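Long-range contacts in cadherin-5 (Gallus gallus, PDB 3PPE), which mediates calcium-dependent, homophilic adhesion between endothelial cells, this chain being its first two extracellular cadherin domains, EC1 and EC2: residues V94-D99 / D130-T135; I103-I108 / K125-D130. All blocks are in the same frame, centred on the assembly; numbering follows the deposited sequence.

Interaction 1: residues V94-D99 / D130-T135; sequences VSDIND and DADDPT. With CA (calcium ion), chain E; CA (calcium ion), chain D; CA (calcium ion), chain C.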
loop_
_atom_site.group_PDB
_atom_site.type_symbol
_atom_site.label_atom_id
_atom_site.label_comp_id
_atom_site.label_asym_id
_atom_site.label_seq_id
_atom_site.Cartn_x
_atom_site.Cartn_y
_atom_site.Cartn_z
ATOM N N VAL A 94 -0.906 -11.974 -0.439
ATOM C CA VAL A 94 0.104 -11.625 -1.473
ATOM C C VAL A 94 -0.660 -11.554 -2.795
ATOM O O VAL A 94 -1.215 -12.562 -3.239
ATOM C CB VAL A 94 1.266 -12.667 -1.556
ATOM C CG1 VAL A 94 2.384 -12.245 -2.591
ATOM C CG2 VAL A 94 1.907 -12.887 -0.134
ATOM N N SER A 95 -0.668 -10.381 -3.412
ATOM C CA SER A 95 -1.419 -10.103 -4.648
ATOM C C SER A 95 -0.630 -10.624 -5.837
ATOM O O SER A 95 0.549 -10.379 -5.952
ATOM C CB SER A 95 -1.630 -8.591 -4.824
ATOM O OG SER A 95 -2.198 -8.050 -3.641
ATOM N N ASP A 96 -1.316 -11.343 -6.719
ATOM C CA ASP A 96 -0.711 -12.036 -7.849
ATOM C C ASP A 96 -0.254 -11.100 -8.968
ATOM O O ASP A 96 -1.008 -10.241 -9.399
ATOM C CB ASP A 96 -1.763 -13.000 -8.436
ATOM C CG ASP A 96 -1.169 -13.993 -9.418
ATOM O OD1 ASP A 96 -1.766 -14.187 -10.502
ATOM O OD2 ASP A 96 -0.114 -14.595 -9.124
ATOM N N ILE A 97 0.945 -11.315 -9.493
ATOM C CA ILE A 97 1.265 -10.772 -10.791
ATOM C C ILE A 97 1.291 -11.925 -11.803
ATOM O O ILE A 97 1.456 -13.103 -11.433
ATOM C CB ILE A 97 2.620 -9.942 -10.814
ATOM C CG1 ILE A 97 3.866 -10.817 -10.641
ATOM C CG2 ILE A 97 2.558 -8.738 -9.770
ATOM C CD1 ILE A 97 5.181 -10.136 -11.164
ATOM N N ASN A 98 1.124 -11.589 -13.071
ATOM C CA ASN A 98 1.229 -12.591 -14.118
ATOM C C ASN A 98 2.698 -12.914 -14.416
ATOM O O ASN A 98 3.329 -12.297 -15.249
ATOM C CB ASN A 98 0.483 -12.159 -15.393
ATOM C CG ASN A 98 0.255 -13.345 -16.315
ATOM O OD1 ASN A 98 -0.057 -14.447 -15.833
ATOM N ND2 ASN A 98 0.467 -13.173 -17.590
ATOM N N ASP A 99 3.260 -13.881 -13.707
ATOM C CA ASP A 99 4.665 -14.202 -13.889
ATOM C C ASP A 99 4.933 -15.674 -14.233
ATOM O O ASP A 99 6.065 -16.113 -14.213
ATOM C CB ASP A 99 5.509 -13.714 -12.694
ATOM C CG ASP A 99 5.090 -14.303 -11.344
ATOM O OD1 ASP A 99 3.924 -14.744 -11.138
ATOM O OD2 ASP A 99 5.971 -14.301 -10.421
ATOM N N ASP A 130 -1.284 -23.234 -15.549
ATOM C CA ASP A 130 -0.616 -21.960 -15.336
ATOM C C ASP A 130 -0.661 -21.724 -13.838
ATOM O O ASP A 130 -1.747 -21.713 -13.255
ATOM C CB ASP A 130 -1.397 -20.878 -16.060
ATOM C CG ASP A 130 -0.696 -19.539 -16.043
ATOM O OD1 ASP A 130 -0.337 -18.993 -14.959
ATOM O OD2 ASP A 130 -0.581 -18.976 -17.120
ATOM N N ALA A 131 0.512 -21.511 -13.241
ATOM C CA ALA A 131 0.671 -21.428 -11.789
ATOM C C ALA A 131 0.172 -20.109 -11.153
ATOM O O ALA A 131 0.114 -19.987 -9.928
ATOM C CB ALA A 131 2.127 -21.660 -11.438
ATOM N N ASP A 132 -0.185 -19.132 -11.974
ATOM C CA ASP A 132 -0.734 -17.877 -11.468
ATOM C C ASP A 132 -2.118 -18.076 -10.851
ATOM O O ASP A 132 -2.692 -19.179 -10.890
ATOM C CB ASP A 132 -0.705 -16.760 -12.532
ATOM C CG ASP A 132 0.701 -16.423 -12.946
ATOM O OD1 ASP A 132 1.523 -16.253 -12.042
ATOM O OD2 ASP A 132 1.033 -16.364 -14.165
ATOM N N ASP A 133 -2.657 -17.004 -10.279
ATOM C CA ASP A 133 -3.915 -17.079 -9.546
ATOM C C ASP A 133 -5.109 -17.064 -10.495
ATOM O O ASP A 133 -5.295 -16.116 -11.257
ATOM C CB ASP A 133 -4.024 -15.924 -8.547
ATOM C CG ASP A 133 -5.204 -16.075 -7.609
ATOM O OD1 ASP A 133 -5.217 -15.403 -6.556
ATOM O OD2 ASP A 133 -6.118 -16.866 -7.921
ATOM N N PRO A 134 -5.913 -18.121 -10.445
ATOM C CA PRO A 134 -6.994 -18.314 -11.414
ATOM C C PRO A 134 -8.200 -17.436 -11.098
ATOM O O PRO A 134 -9.193 -17.465 -11.827
ATOM C CB PRO A 134 -7.358 -19.789 -11.237
ATOM C CG PRO A 134 -6.998 -20.092 -9.829
ATOM C CD PRO A 134 -5.778 -19.267 -9.530
ATOM N N THR A 135 -8.110 -16.664 -10.019
ATOM C CA THR A 135 -9.190 -15.765 -9.627
ATOM C C THR A 135 -8.885 -14.328 -10.033
ATOM O O THR A 135 -9.698 -13.428 -9.826
ATOM C CB THR A 135 -9.444 -15.817 -8.109
ATOM O OG1 THR A 135 -8.297 -15.315 -7.412
ATOM C CG2 THR A 135 -9.718 -17.245 -7.663
HETATM CA CA CA E . 2.001 -14.980 -10.030
HETATM CA CA CA D . 0.014 -16.789 -16.250
HETATM CA CA CA C . 5.679 -15.536 -8.469
HETATM O O HOH W 1 -3.879 -12.641 -5.963
HETATM O O HOH W 2 6.629 -17.271 -9.934
#

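Interaction 2: residues I103-I108 / K125-D130; sequences IFVQKI and KVTAED. With CA (calcium ion), chain D.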
loop_
_atom_site.group_PDB
_atom_site.type_symbol
_atom_site.label_atom_id
_atom_site.label_comp_id
_atom_site.label_asym_id
_atom_site.label_seq_id
_atom_site.Cartn_x
_atom_site.Cartn_y
_atom_site.Cartn_z
ATOM N N ILE A 103 2.176 -24.472 -18.610
ATOM C CA ILE A 103 3.124 -25.548 -18.938
ATOM C C ILE A 103 2.344 -26.839 -19.111
ATOM O O ILE A 103 1.483 -27.169 -18.302
ATOM C CB ILE A 103 4.241 -25.719 -17.849
ATOM C CG1 ILE A 103 5.098 -24.446 -17.712
ATOM C CG2 ILE A 103 5.193 -26.885 -18.179
ATOM C CD1 ILE A 103 5.611 -24.285 -16.309
ATOM N N PHE A 104 2.617 -27.570 -20.188
ATOM C CA PHE A 104 1.870 -28.806 -20.421
ATOM C C PHE A 104 2.043 -29.804 -19.301
ATOM O O PHE A 104 3.043 -29.748 -18.591
ATOM C CB PHE A 104 2.206 -29.377 -21.781
ATOM C CG PHE A 104 1.477 -28.669 -22.885
ATOM C CD1 PHE A 104 2.094 -27.644 -23.592
ATOM C CD2 PHE A 104 0.141 -28.992 -23.165
ATOM C CE1 PHE A 104 1.407 -26.966 -24.639
ATOM C CE2 PHE A 104 -0.557 -28.304 -24.180
ATOM C CZ PHE A 104 0.107 -27.295 -24.916
ATOM N N VAL A 105 1.090 -30.717 -19.138
ATOM C CA VAL A 105 1.185 -31.706 -18.061
ATOM C C VAL A 105 2.002 -32.956 -18.448
ATOM O O VAL A 105 2.357 -33.731 -17.580
ATOM C CB VAL A 105 -0.196 -32.110 -17.464
ATOM C CG1 VAL A 105 -0.920 -30.897 -16.869
ATOM C CG2 VAL A 105 -1.074 -32.818 -18.506
ATOM N N GLN A 106 2.320 -33.112 -19.733
ATOM C CA GLN A 106 3.105 -34.242 -20.262
ATOM C C GLN A 106 3.895 -33.661 -21.416
ATOM O O GLN A 106 3.411 -32.774 -22.111
ATOM C CB GLN A 106 2.232 -35.375 -20.883
ATOM C CG GLN A 106 1.198 -35.971 -19.962
ATOM C CD GLN A 106 0.219 -36.887 -20.620
ATOM O OE1 GLN A 106 0.477 -37.498 -21.700
ATOM N NE2 GLN A 106 -0.908 -37.035 -19.970
ATOM N N LYS A 107 5.088 -34.197 -21.625
ATOM C CA LYS A 107 5.896 -33.896 -22.804
ATOM C C LYS A 107 5.252 -34.356 -24.129
ATOM O O LYS A 107 5.299 -33.636 -25.127
ATOM C CB LYS A 107 7.232 -34.617 -22.653
ATOM C CG LYS A 107 8.273 -34.182 -23.687
ATOM C CD LYS A 107 8.807 -32.760 -23.402
ATOM C CE LYS A 107 10.168 -32.591 -24.082
ATOM N NZ LYS A 107 10.558 -31.146 -24.208
ATOM N N ILE A 108 4.715 -35.582 -24.120
ATOM C CA ILE A 108 4.062 -36.214 -25.243
ATOM C C ILE A 108 2.661 -36.725 -24.825
ATOM O O ILE A 108 2.495 -37.467 -23.836
ATOM C CB ILE A 108 4.930 -37.365 -25.830
ATOM C CG1 ILE A 108 6.341 -36.859 -26.244
ATOM C CG2 ILE A 108 4.206 -38.050 -26.997
ATOM C CD1 ILE A 108 7.250 -37.979 -26.788
ATOM N N LYS A 125 -7.481 -34.730 -25.768
ATOM C CA LYS A 125 -7.415 -33.444 -25.097
ATOM C C LYS A 125 -5.994 -33.255 -24.588
ATOM O O LYS A 125 -5.401 -34.183 -24.044
ATOM C CB LYS A 125 -8.383 -33.352 -23.909
ATOM C CG LYS A 125 -8.496 -31.900 -23.349
ATOM C CD LYS A 125 -9.227 -31.833 -22.034
ATOM C CE LYS A 125 -9.236 -30.405 -21.437
ATOM N NZ LYS A 125 -7.855 -29.812 -21.185
ATOM N N VAL A 126 -5.433 -32.072 -24.796
ATOM C CA VAL A 126 -4.157 -31.718 -24.161
ATOM C C VAL A 126 -4.476 -30.700 -23.046
ATOM O O VAL A 126 -5.539 -30.056 -23.080
ATOM C CB VAL A 126 -3.061 -31.196 -25.186
ATOM C CG1 VAL A 126 -2.810 -32.252 -26.296
ATOM C CG2 VAL A 126 -3.410 -29.817 -25.837
ATOM N N THR A 127 -3.576 -30.543 -22.085
ATOM C CA THR A 127 -3.800 -29.647 -20.941
ATOM C C THR A 127 -2.481 -29.027 -20.538
ATOM O O THR A 127 -1.497 -29.749 -20.345
ATOM C CB THR A 127 -4.345 -30.444 -19.713
ATOM O OG1 THR A 127 -5.495 -31.174 -20.099
ATOM C CG2 THR A 127 -4.731 -29.509 -18.502
ATOM N N ALA A 128 -2.466 -27.701 -20.417
ATOM C CA ALA A 128 -1.373 -26.979 -19.778
ATOM C C ALA A 128 -1.916 -26.244 -18.547
ATOM O O ALA A 128 -3.088 -25.818 -18.537
ATOM C CB ALA A 128 -0.732 -26.001 -20.758
ATOM N N GLU A 129 -1.102 -26.150 -17.494
ATOM C CA GLU A 129 -1.532 -25.508 -16.246
ATOM C C GLU A 129 -0.661 -24.287 -16.041
ATOM O O GLU A 129 0.523 -24.287 -16.354
ATOM C CB GLU A 129 -1.396 -26.436 -15.023
ATOM C CG GLU A 129 -2.052 -27.797 -15.161
ATOM C CD GLU A 129 -1.666 -28.739 -14.027
ATOM O OE1 GLU A 129 -0.454 -28.806 -13.642
ATOM O OE2 GLU A 129 -2.581 -29.418 -13.509
ATOM N N ASP A 130 -1.284 -23.234 -15.549
ATOM C CA ASP A 130 -0.616 -21.960 -15.336
ATOM C C ASP A 130 -0.661 -21.724 -13.838
ATOM O O ASP A 130 -1.747 -21.713 -13.255
ATOM C CB ASP A 130 -1.397 -20.878 -16.060
ATOM C CG ASP A 130 -0.696 -19.539 -16.043
ATOM O OD1 ASP A 130 -0.337 -18.993 -14.959
ATOM O OD2 ASP A 130 -0.581 -18.976 -17.120
HETATM CA CA CA D . 0.014 -16.789 -16.250
#

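Interaction 1: residues V94-D99 / D130-T135
Asp132 locks the linker Asp96-Asp99 to EC2 by bridging two calcium ions, the core of the cadherin interdomain site. Its OD1 lies 2.4 Å from the chain E calcium, which Asp96 OD2, Asp99 OD1 and the carbonyl oxygen of Ile97 also bind; its OD2 shares the chain D calcium with Asn98 OD1 and both oxygens of Asp130. Sharing that ion, Asp132 OD2 and Asn98 OD1 lie 2.8 Å apart without a hydrogen bond. With CG beside its backbone N (chi1 -63°), the Asp132 carboxylate fits between the ions. The carboxylate planes of Asp99 and Asp132 are nearly parallel, 18° apart, and Asp99 OD2 reaches the chain C calcium. Glu11 and Glu64 complete the chain E site; Asn100, His139 and Asp184 that of chain D.

Farther out, Asp133 N donates an almost straight bond (164°) of 3.0 Å to Asp96 OD1 from above the carboxylate plane; Arg63 is the strongest outside polar partner of Asp96. One water links Asp96 N to Asp133 OD1. Were Asp133 an alanine, that water would probably lose its acceptor and Thr135 its tether. Thr135 N closes an Asx turn onto Asp133 OD2 (2.9 Å), and Thr135 OG1 joins it from the same face (2.7 Å).

Interaction 2: residues I103-I108 / K125-D130
Phe104 and Ala128 face each other as an antiparallel non-hydrogen-bonded pair whose CA atoms are only 3.8 Å apart. This closeness suits a small residue opposite a large one: Ala128 CB sits over one face of the phenyl ring, 4.0 Å from its centroid and 13° off the normal, offset toward the rim, in a CH-pi contact. The ring reaches this place because Phe104 CG lies anti to the carbonyl carbon (chi1 -79°). At the ring's edge, Val126 CG2 comes up near the ring plane to 3.6 Å from Phe104 CE2, so a methyl over the face and a methyl at the edge hold the ring from two directions. Val180 and Ala182 of strand 175-184 and Ala195 of strand 194-202 also pack on Phe104, placing it in the hydrophobic interior of EC2.

The backbone bonds frame this tight patch. Ile103 and Glu129 exchange a pair of hydrogen bonds, Ile103 N to Glu129 O at 2.8 Å and Glu129 N to Ile103 O at 2.9 Å, and Val105 N adds a bond to Thr127 O.

The other side, toward solvent, is looser. Ile103 and Glu129 project to the sheet face away from Phe104, and Val105 CG1 rests against the glutamate, 3.7 Å from Glu129 CG and 3.6 Å from Glu129 CD, the two side chains crossing at about a right angle. Both the CG and the carboxylate end thus lie against the valine methyl, in an exposed contact. Beyond it, Lys125 NZ curls back to Thr127 OG1 and Val126 O and also bonds Ser158 O.

Strand 103-104 is thus an edge strand on strand 122-129, while the following strand 108-114 pairs with strand 194-202 in the opposing sheet: the split first strand of the cadherin beta sandwich.

From the N terminus, the chain crosses EC1 and leaves it along strand 82-95. Residues 94-99 then form the first half of interaction 1, but its partner arrives only after a 30-residue excursion. Within that excursion the chain makes strand 103-104, passes along strand 108-114 and returns on strand 122-129, so interaction 2 closes a shorter loop of 16 residues nested inside the first. Asp130 ends the returning segment of interaction 2 and begins that of interaction 1, and the chain D calcium touches both. Interaction 2 secures the start of EC2 to its own sheet, whereas interaction 1, about 18 Å away between centres, ties EC2 to the end of EC1.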